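Local structure of regulatory Subunit of Protein Kinase A (cAMP-dependent) from Euglena gracilis (Euglena gracilis, 6RSX) at residues 82-88 / 131-137. The protein binds cyclic AMP in two cyclic nucleotide-binding domains and, as a regulatory subunit, probably holds the kinase catalytic subunit inactive until the nucleotide binds. Residues are numbered along the deposited sequence; the frame is centred on the assembly and turned at random.
Sequences YVIESGT and VSNVRLW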
loop_
_atom_site.group_PDB
_atom_site.type_symbol
_atom_site.label_atom_id
_atom_site.label_comp_id
_atom_site.label_asym_id
_atom_site.label_seq_id
_atom_site.Cartn_x
_atom_site.Cartn_y
_atom_site.Cartn_z
ATOM N N TYR A 82 -14.519 -4.427 5.100
ATOM C CA TYR A 82 -14.617 -3.387 6.119
ATOM C C TYR A 82 -13.498 -2.361 5.986
ATOM O O TYR A 82 -12.366 -2.701 5.616
ATOM C CB TYR A 82 -14.531 -3.977 7.554
ATOM C CG TYR A 82 -15.671 -4.933 7.880
ATOM C CD1 TYR A 82 -16.873 -4.446 8.369
ATOM C CD2 TYR A 82 -15.503 -6.320 7.768
ATOM C CE1 TYR A 82 -17.927 -5.303 8.703
ATOM C CE2 TYR A 82 -16.544 -7.190 8.086
ATOM C CZ TYR A 82 -17.745 -6.676 8.570
ATOM O OH TYR A 82 -18.777 -7.501 8.918
ATOM N N VAL A 83 -13.825 -1.108 6.314
ATOM C CA VAL A 83 -12.797 -0.075 6.578
ATOM C C VAL A 83 -13.019 0.479 7.978
ATOM O O VAL A 83 -14.137 0.826 8.355
ATOM C CB VAL A 83 -12.835 1.065 5.531
ATOM C CG1 VAL A 83 -11.661 2.080 5.746
ATOM C CG2 VAL A 83 -12.792 0.524 4.100
ATOM N N ILE A 84 -11.936 0.631 8.751
ATOM C CA ILE A 84 -12.059 1.152 10.102
ATOM C C ILE A 84 -12.268 2.667 10.045
ATOM O O ILE A 84 -11.500 3.388 9.396
ATOM C CB ILE A 84 -10.798 0.821 10.921
ATOM C CG1 ILE A 84 -10.664 -0.713 11.091
ATOM C CG2 ILE A 84 -10.915 1.508 12.278
ATOM C CD1 ILE A 84 -9.361 -1.157 11.841
ATOM N N GLU A 85 -13.278 3.152 10.764
ATOM C CA GLU A 85 -13.472 4.581 10.958
ATOM C C GLU A 85 -12.843 5.042 12.277
ATOM O O GLU A 85 -12.087 6.025 12.290
ATOM C CB GLU A 85 -14.969 4.920 10.941
ATOM C CG GLU A 85 -15.211 6.447 11.054
ATOM C CD GLU A 85 -16.717 6.752 10.915
ATOM O OE1 GLU A 85 -17.536 6.024 11.527
ATOM O OE2 GLU A 85 -17.064 7.656 10.125
ATOM N N SER A 86 -13.104 4.317 13.373
ATOM C CA SER A 86 -12.574 4.639 14.708
ATOM C C SER A 86 -12.115 3.364 15.389
ATOM O O SER A 86 -12.686 2.286 15.173
ATOM C CB SER A 86 -13.634 5.216 15.649
ATOM O OG SER A 86 -14.492 6.122 15.025
ATOM N N GLY A 87 -11.106 3.494 16.262
ATOM C CA GLY A 87 -10.681 2.380 17.074
ATOM C C GLY A 87 -9.563 1.616 16.407
ATOM O O GLY A 87 -9.143 1.906 15.293
ATOM N N THR A 88 -9.078 0.591 17.099
ATOM C CA THR A 88 -8.069 -0.290 16.529
ATOM C C THR A 88 -8.554 -1.740 16.667
ATOM O O THR A 88 -9.369 -2.061 17.533
ATOM C CB THR A 88 -6.715 -0.139 17.177
ATOM O OG1 THR A 88 -6.792 -0.572 18.553
ATOM C CG2 THR A 88 -6.229 1.378 17.042
ATOM N N VAL A 131 -10.064 -3.884 19.654
ATOM C CA VAL A 131 -9.264 -3.643 20.856
ATOM C C VAL A 131 -9.994 -2.610 21.701
ATOM O O VAL A 131 -10.309 -2.853 22.865
ATOM C CB VAL A 131 -7.854 -3.179 20.494
ATOM C CG1 VAL A 131 -7.057 -2.775 21.773
ATOM C CG2 VAL A 131 -7.114 -4.259 19.756
ATOM N N SER A 132 -10.233 -1.443 21.124
ATOM C CA SER A 132 -11.123 -0.426 21.655
ATOM C C SER A 132 -12.538 -0.701 21.154
ATOM O O SER A 132 -12.773 -1.638 20.393
ATOM C CB SER A 132 -10.660 0.949 21.193
ATOM O OG SER A 132 -10.721 1.002 19.761
ATOM N N ASN A 133 -13.490 0.137 21.542
ATOM C CA ASN A 133 -14.717 0.221 20.754
ATOM C C ASN A 133 -14.342 0.663 19.350
ATOM O O ASN A 133 -13.445 1.494 19.168
ATOM C CB ASN A 133 -15.687 1.220 21.356
ATOM C CG ASN A 133 -16.172 0.799 22.718
ATOM O OD1 ASN A 133 -16.149 -0.391 23.077
ATOM N ND2 ASN A 133 -16.621 1.779 23.498
ATOM N N VAL A 134 -15.021 0.108 18.355
ATOM C CA VAL A 134 -14.644 0.347 16.966
ATOM C C VAL A 134 -15.877 0.779 16.173
ATOM O O VAL A 134 -17.008 0.294 16.401
ATOM C CB VAL A 134 -13.979 -0.912 16.344
ATOM C CG1 VAL A 134 -13.921 -0.810 14.824
ATOM C CG2 VAL A 134 -12.575 -1.198 16.926
ATOM N N ARG A 135 -15.668 1.706 15.256
ATOM C CA ARG A 135 -16.655 2.073 14.251
ATOM C C ARG A 135 -16.098 1.684 12.886
ATOM O O ARG A 135 -14.932 1.939 12.591
ATOM C CB ARG A 135 -16.967 3.577 14.266
ATOM C CG ARG A 135 -17.737 4.104 15.473
ATOM C CD ARG A 135 -18.266 5.571 15.259
ATOM N NE ARG A 135 -17.229 6.540 14.834
ATOM C CZ ARG A 135 -17.506 7.751 14.362
ATOM N NH1 ARG A 135 -18.780 8.155 14.257
ATOM N NH2 ARG A 135 -16.514 8.555 13.984
ATOM N N LEU A 136 -16.956 1.073 12.035
ATOM C CA LEU A 136 -16.501 0.600 10.733
ATOM C C LEU A 136 -17.490 1.065 9.666
ATOM O O LEU A 136 -18.671 1.275 9.962
ATOM C CB LEU A 136 -16.485 -0.955 10.663
ATOM C CG LEU A 136 -15.828 -1.758 11.797
ATOM C CD1 LEU A 136 -16.320 -3.185 11.900
ATOM C CD2 LEU A 136 -14.364 -1.812 11.507
ATOM N N TRP A 137 -17.009 1.188 8.435
ATOM C CA TRP A 137 -17.876 1.246 7.250
ATOM C C TRP A 137 -17.715 -0.055 6.479
ATOM O O TRP A 137 -16.614 -0.565 6.336
ATOM C CB TRP A 137 -17.495 2.453 6.382
ATOM C CG TRP A 137 -17.991 3.761 6.957
ATOM C CD1 TRP A 137 -17.257 4.728 7.649
ATOM C CD2 TRP A 137 -19.311 4.248 6.876
ATOM N NE1 TRP A 137 -18.088 5.772 7.999
ATOM C CE2 TRP A 137 -19.349 5.506 7.526
ATOM C CE3 TRP A 137 -20.480 3.754 6.287
ATOM C CZ2 TRP A 137 -20.521 6.260 7.612
ATOM C CZ3 TRP A 137 -21.638 4.496 6.380
ATOM C CH2 TRP A 137 -21.660 5.734 7.026
HETATM O O HOH W 1 -13.540 8.791 14.923
#
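Val83 and Trp137 form an antiparallel hydrogen-bonded pair, with Val83 N 2.8 Å from Trp137 O and a bond returned from Trp137 N to Val83 O. Glu85 N (2.7 Å) and Ser86 N (3.1 Å) donate to Arg135 O, from the same face of its plane. Arg135 N bonds back to Ser86 O. Outside the strand pairing, Val131 N bonds to Thr88 O, and Ser132 OG accepts from Thr88 N.

Glu85 sits between Arg135 and Trp137. Its CG lies anti to the backbone N (chi1 -176°), and the extended chain brings the carboxylate to both. Trp137 NE1 donates to Glu85 OE2 (3.0 Å), in the indole plane but from above the carboxylate. Glu85 OE1 sits over the centre of the Arg135 guanidinium, planes stacked 18° apart, a salt bridge of charge with no Arg135 N-H aimed at it. Arg135 NE donates in its own plane to Ser86 OG (2.8 Å, 169°). A water joins Ser86 OG to Arg135 NH2. Arg34 of helix 29-39 also pairs with Glu85 OE2. With an alanine at Glu85, the indole N-H would probably lose this acceptor, and Arg34 and Arg135 their shared counter-charge.

On the face carrying Ile84 and Leu136, Leu136 CD1 meets Tyr82 CD1 (3.8 Å), while Leu136 CD2 packs on Ile84 CG1.

Glu85 and Ser86 opposite Arg135 make a classic beta bulge, at a corner of the cyclic nucleotide-binding domain's cupin-like beta-barrel.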